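Local coordinates for protein leucyl-tRNA synthetase (Giardia intestinalis, PDB 3PZ6) that probably charges tRNA(Leu) with leucine as a class I synthetase, this chain being its CP1 domain, which carries editing activity against aminoacyl-tRNA, at residues Q166-P171 / E221-L226; L202-R205 / A209-Y212. The protein carries 2 engineered substitutions. One frame throughout, in Å; residues are numbered along the deposited sequence.

Overall arrangement
Contact 1 is largely buried and lies about 10 Å from the chain centre, measured centre to centre. Contact 2 is more peripheral, about 19 Å out, and only partly buried. The first joins strand 167-171 of the main sheet to the loop after helix 216-219. The second joins the end of helix 192-202 to helix 208-211, which follows closely in the chain. Contact 1 rests mainly on a tyrosine among apolar and aromatic groups, with one weak hydrogen bond. Contact 2 rests on an amide bonded to backbone and carboxylate. The two touch where Pro171 meets Tyr212 and where Glu221 meets Leu202.

Contact 1: Q166-P171 / E221-L226; sequences QIFVLP and EPYSPL
Tyr223 reaches from the loop 221-226 to Gln166, just before strand 167-171, and to Ile167 and Phe168 at its start. Its CB points toward the strand. With CG anti to the carbonyl carbon (chi1 -43°), the ring extends across to the strand residues. The Phe168 and Tyr223 side chains cross at about a right angle, and Phe168 CD2 lies 3.9 Å from Tyr223 CE2. The hydroxyl sits beside the edge of the Phe168 ring, near its plane, with Tyr223 OH 3.5 Å from Phe168 CE2. Ile167 adds a looser apolar contact, CG2 to Tyr223 CD1 at 4.2 Å. The carbonyl O of Gln166 comes to the Tyr223 ring obliquely, nearest CE1.

The same hydroxyl has a polar neighbour. Gln166 NE2 gives a weak hydrogen bond to Tyr223 OH, 3.5 Å long but nearly straight at 166°. Gln166 is bent at chi2 (-88°), and this fold in the chain carries its amide to the hydroxyl. The amide stands almost perpendicular to the tyrosine ring. Tyr223 OH is therefore approached by an N-H donor and an aromatic edge. Within the loop, Pro222 CB lies over one face of the Tyr223 ring, offset toward the rim.

Tyr164 packs edge-to-face with Tyr223, and its OH is hydrogen-bonded to Ser224 O. It thus holds both the ring and the loop backbone next to it. Strand 167-171 is itself an inner strand of the mixed sheet of the editing domain. It runs antiparallel to strand 156-158 and parallel to strand 97-100, with backbone bonds between Ile167 and Val157 and between Phe168 and Cys98. Farther along the two segments, Pro171, Glu221 and Pro225 touch helix 192-202.

Contact 2: L202-R205 / A209-Y212; sequences LENR and AEKY
Asn204 and Ala209 bring the two backbones together, their CA atoms 4.8 Å apart, just where the chain leaves one helix and starts the next. Asn204 is the C-prime residue of a Schellman motif that ends helix 192-202. Its positive phi (47°) suits this place, and the backbone N atoms of Asn204 and Arg205 bond back to carbonyls of the helix's last turn. The same turn directs the Asn204 side chain toward helix 208-211.

Asn204 CG lies opposite the backbone N about the first side-chain bond (chi1 -171°). This sends the amide across to the beginning of that short helix. Asn204 OD1 accepts two backbone N-H groups there. Glu210 N is 3.2 Å from Asn204 OD1 and stands above the carbonyl plane. Ala209 N is 2.9 Å from Asn204 OD1, but the bond is bent and weak. One amide oxygen thus receives two consecutive backbone N-H groups of helix 208-211. Asn204 CB also packs against the methyl of Ala209.

Val216 of helix 216-219 touches both Leu202 and Ala209, so it links the two sides of the turn. Tyr212 OH is hydrogen-bonded to Glu173 OE1.

The other half of the amide meets the Glu210 carboxylate, and the two side chains cross at about a right angle. Asn204 ND2 donates to Glu210 OE1 at 2.9 Å, with OE1 close to the amide plane and ND2 on the anti side but tilted well out of the carboxylate plane.

Contact 1: Q166-P171 / E221-L226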
loop_
_atom_site.group_PDB
_atom_site.type_symbol
_atom_site.label_atom_id
_atom_site.label_comp_id
_atom_site.label_asym_id
_atom_site.label_seq_id
_atom_site.Cartn_x
_atom_site.Cartn_y
_atom_site.Cartn_z
ATOM N N GLN A 166 1.267 11.236 -0.617
ATOM C CA GLN A 166 1.981 10.162 0.062
ATOM C C GLN A 166 1.057 9.481 1.058
ATOM O O GLN A 166 0.042 10.040 1.444
ATOM C CB GLN A 166 3.233 10.683 0.776
ATOM C CG GLN A 166 2.983 11.527 2.028
ATOM C CD GLN A 166 2.819 12.990 1.701
ATOM O OE1 GLN A 166 3.618 13.561 0.955
ATOM N NE2 GLN A 166 1.780 13.608 2.247
ATOM N N ILE A 167 1.415 8.270 1.466
ATOM C CA ILE A 167 0.701 7.566 2.535
ATOM C C ILE A 167 1.701 6.883 3.459
ATOM O O ILE A 167 2.873 6.775 3.125
ATOM C CB ILE A 167 -0.337 6.547 1.989
ATOM C CG1 ILE A 167 0.317 5.552 1.026
ATOM C CG2 ILE A 167 -1.517 7.270 1.335
ATOM C CD1 ILE A 167 -0.643 4.500 0.462
ATOM N N PHE A 168 1.235 6.419 4.611
ATOM C CA PHE A 168 2.109 5.788 5.585
ATOM C C PHE A 168 1.984 4.265 5.628
ATOM O O PHE A 168 0.910 3.709 5.438
ATOM C CB PHE A 168 1.858 6.375 6.973
ATOM C CG PHE A 168 2.393 7.759 7.145
ATOM C CD1 PHE A 168 3.636 7.963 7.730
ATOM C CD2 PHE A 168 1.662 8.864 6.720
ATOM C CE1 PHE A 168 4.142 9.250 7.894
ATOM C CE2 PHE A 168 2.167 10.151 6.871
ATOM C CZ PHE A 168 3.404 10.346 7.463
ATOM N N VAL A 169 3.105 3.604 5.880
ATOM C CA VAL A 169 3.136 2.170 6.092
ATOM C C VAL A 169 2.696 1.908 7.529
ATOM O O VAL A 169 3.321 2.391 8.466
ATOM C CB VAL A 169 4.570 1.613 5.900
ATOM C CG1 VAL A 169 4.622 0.131 6.239
ATOM C CG2 VAL A 169 5.074 1.868 4.491
ATOM N N LEU A 170 1.632 1.135 7.698
ATOM C CA LEU A 170 1.036 0.958 9.011
ATOM C C LEU A 170 1.016 -0.514 9.461
ATOM O O LEU A 170 1.182 -1.421 8.634
ATOM C CB LEU A 170 -0.366 1.568 9.031
ATOM C CG LEU A 170 -0.508 3.063 8.737
ATOM C CD1 LEU A 170 -1.946 3.476 9.007
ATOM C CD2 LEU A 170 0.454 3.915 9.571
ATOM N N PRO A 171 0.826 -0.750 10.775
ATOM C CA PRO A 171 0.897 -2.087 11.335
ATOM C C PRO A 171 -0.387 -2.907 11.194
ATOM O O PRO A 171 -1.463 -2.472 11.618
ATOM C CB PRO A 171 1.208 -1.822 12.819
ATOM C CG PRO A 171 0.611 -0.521 13.093
ATOM C CD PRO A 171 0.677 0.272 11.825
ATOM N N GLU A 221 -5.386 10.863 10.136
ATOM C CA GLU A 221 -6.401 11.920 10.024
ATOM C C GLU A 221 -6.477 12.635 8.665
ATOM O O GLU A 221 -7.575 12.943 8.209
ATOM C CB GLU A 221 -6.247 12.935 11.157
ATOM C CG GLU A 221 -6.813 12.434 12.490
ATOM C CD GLU A 221 -6.526 13.359 13.669
ATOM O OE1 GLU A 221 -6.175 14.551 13.447
ATOM O OE2 GLU A 221 -6.659 12.882 14.824
ATOM N N PRO A 222 -5.322 12.901 8.012
ATOM C CA PRO A 222 -5.430 13.496 6.675
ATOM C C PRO A 222 -5.772 12.499 5.560
ATOM O O PRO A 222 -5.975 12.911 4.418
ATOM C CB PRO A 222 -4.031 14.090 6.434
ATOM C CG PRO A 222 -3.250 13.863 7.690
ATOM C CD PRO A 222 -3.914 12.769 8.426
ATOM N N TYR A 223 -5.833 11.208 5.874
ATOM C CA TYR A 223 -6.104 10.187 4.859
ATOM C C TYR A 223 -7.396 9.443 5.158
ATOM O O TYR A 223 -7.396 8.260 5.503
ATOM C CB TYR A 223 -4.920 9.224 4.735
ATOM C CG TYR A 223 -3.593 9.939 4.739
ATOM C CD1 TYR A 223 -3.064 10.468 3.563
ATOM C CD2 TYR A 223 -2.878 10.113 5.928
ATOM C CE1 TYR A 223 -1.856 11.143 3.571
ATOM C CE2 TYR A 223 -1.672 10.789 5.945
ATOM C CZ TYR A 223 -1.165 11.301 4.766
ATOM O OH TYR A 223 0.034 11.976 4.775
ATOM N N SER A 224 -8.508 10.147 5.037
ATOM C CA SER A 224 -9.805 9.545 5.286
ATOM C C SER A 224 -10.196 8.642 4.117
ATOM O O SER A 224 -9.755 8.870 2.984
ATOM C CB SER A 224 -10.851 10.635 5.453
ATOM O OG SER A 224 -11.044 11.295 4.212
ATOM N N PRO A 225 -11.039 7.625 4.383
ATOM C CA PRO A 225 -11.546 6.750 3.322
ATOM C C PRO A 225 -12.152 7.555 2.181
ATOM O O PRO A 225 -12.689 8.639 2.406
ATOM C CB PRO A 225 -12.630 5.947 4.029
ATOM C CG PRO A 225 -12.186 5.899 5.445
ATOM C CD PRO A 225 -11.548 7.232 5.711
ATOM N N LEU A 226 -12.051 7.033 0.966
ATOM C CA LEU A 226 -12.509 7.749 -0.217
ATOM C C LEU A 226 -13.723 7.092 -0.877
ATOM O O LEU A 226 -13.767 5.867 -0.984
ATOM C CB LEU A 226 -11.362 7.852 -1.226
ATOM C CG LEU A 226 -10.434 9.077 -1.231
ATOM C CD1 LEU A 226 -10.484 9.924 0.038
ATOM C CD2 LEU A 226 -9.012 8.644 -1.549
#

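Contact 2: L202-R205 / A209-Y212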
loop_
_atom_site.group_PDB
_atom_site.type_symbol
_atom_site.label_atom_id
_atom_site.label_comp_id
_atom_site.label_asym_id
_atom_site.label_seq_id
_atom_site.Cartn_x
_atom_site.Cartn_y
_atom_site.Cartn_z
ATOM N N LEU A 202 -6.810 4.882 14.543
ATOM C CA LEU A 202 -7.291 6.260 14.637
ATOM C C LEU A 202 -7.706 6.677 16.050
ATOM O O LEU A 202 -7.383 7.781 16.500
ATOM C CB LEU A 202 -8.447 6.478 13.657
ATOM C CG LEU A 202 -8.965 7.884 13.356
ATOM C CD1 LEU A 202 -7.910 8.764 12.689
ATOM C CD2 LEU A 202 -10.220 7.794 12.491
ATOM N N GLU A 203 -8.401 5.782 16.743
ATOM C CA GLU A 203 -8.930 6.057 18.080
ATOM C C GLU A 203 -8.102 5.366 19.156
ATOM O O GLU A 203 -8.560 5.182 20.277
ATOM C CB GLU A 203 -10.396 5.620 18.181
ATOM C CG GLU A 203 -11.307 6.163 17.071
ATOM C CD GLU A 203 -12.701 5.553 17.113
ATOM O OE1 GLU A 203 -12.832 4.377 17.526
ATOM O OE2 GLU A 203 -13.674 6.245 16.733
ATOM N N ASN A 204 -6.880 4.983 18.805
ATOM C CA ASN A 204 -5.948 4.353 19.738
ATOM C C ASN A 204 -6.567 3.223 20.575
ATOM O O ASN A 204 -6.298 3.096 21.775
ATOM C CB ASN A 204 -5.302 5.412 20.631
ATOM C CG ASN A 204 -4.172 4.859 21.459
ATOM O OD1 ASN A 204 -3.355 4.081 20.977
ATOM N ND2 ASN A 204 -4.124 5.252 22.721
ATOM N N ARG A 205 -7.387 2.400 19.921
ATOM C CA ARG A 205 -8.077 1.293 20.565
ATOM C C ARG A 205 -7.100 0.398 21.311
ATOM O O ARG A 205 -6.110 -0.064 20.741
ATOM C CB ARG A 205 -8.883 0.502 19.531
ATOM C CG ARG A 205 -9.359 -0.864 20.008
ATOM C CD ARG A 205 -10.815 -1.130 19.641
ATOM N NE ARG A 205 -11.708 -0.785 20.744
ATOM C CZ ARG A 205 -12.326 0.386 20.894
ATOM N NH1 ARG A 205 -12.173 1.365 20.002
ATOM N NH2 ARG A 205 -13.111 0.575 21.947
ATOM N N ALA A 209 -2.180 2.477 18.876
ATOM C CA ALA A 209 -1.432 3.521 18.178
ATOM C C ALA A 209 -0.127 3.877 18.906
ATOM O O ALA A 209 0.923 4.037 18.269
ATOM C CB ALA A 209 -2.282 4.742 17.969
ATOM N N GLU A 210 -0.202 3.974 20.235
ATOM C CA GLU A 210 0.953 4.314 21.063
ATOM C C GLU A 210 1.983 3.208 21.017
ATOM O O GLU A 210 3.181 3.480 20.929
ATOM C CB GLU A 210 0.558 4.519 22.527
ATOM C CG GLU A 210 -0.752 5.238 22.770
ATOM C CD GLU A 210 -1.008 5.507 24.255
ATOM O OE1 GLU A 210 -2.052 5.044 24.773
ATOM O OE2 GLU A 210 -0.166 6.179 24.897
ATOM N N LYS A 211 1.503 1.970 21.102
ATOM C CA LYS A 211 2.345 0.777 21.065
ATOM C C LYS A 211 3.316 0.757 19.879
ATOM O O LYS A 211 4.431 0.268 20.010
ATOM C CB LYS A 211 1.483 -0.494 21.062
ATOM C CG LYS A 211 2.264 -1.775 20.766
ATOM C CD LYS A 211 1.394 -3.003 20.848
ATOM C CE LYS A 211 2.078 -4.218 20.212
ATOM N NZ LYS A 211 3.410 -4.542 20.825
ATOM N N TYR A 212 2.885 1.284 18.738
ATOM C CA TYR A 212 3.704 1.298 17.524
ATOM C C TYR A 212 4.240 2.689 17.176
ATOM O O TYR A 212 4.861 2.872 16.126
ATOM C CB TYR A 212 2.920 0.718 16.335
ATOM C CG TYR A 212 2.653 -0.764 16.449
ATOM C CD1 TYR A 212 3.709 -1.675 16.454
ATOM C CD2 TYR A 212 1.350 -1.257 16.548
ATOM C CE1 TYR A 212 3.490 -3.032 16.549
ATOM C CE2 TYR A 212 1.110 -2.624 16.651
ATOM C CZ TYR A 212 2.189 -3.511 16.648
ATOM O OH TYR A 212 1.998 -4.876 16.757
#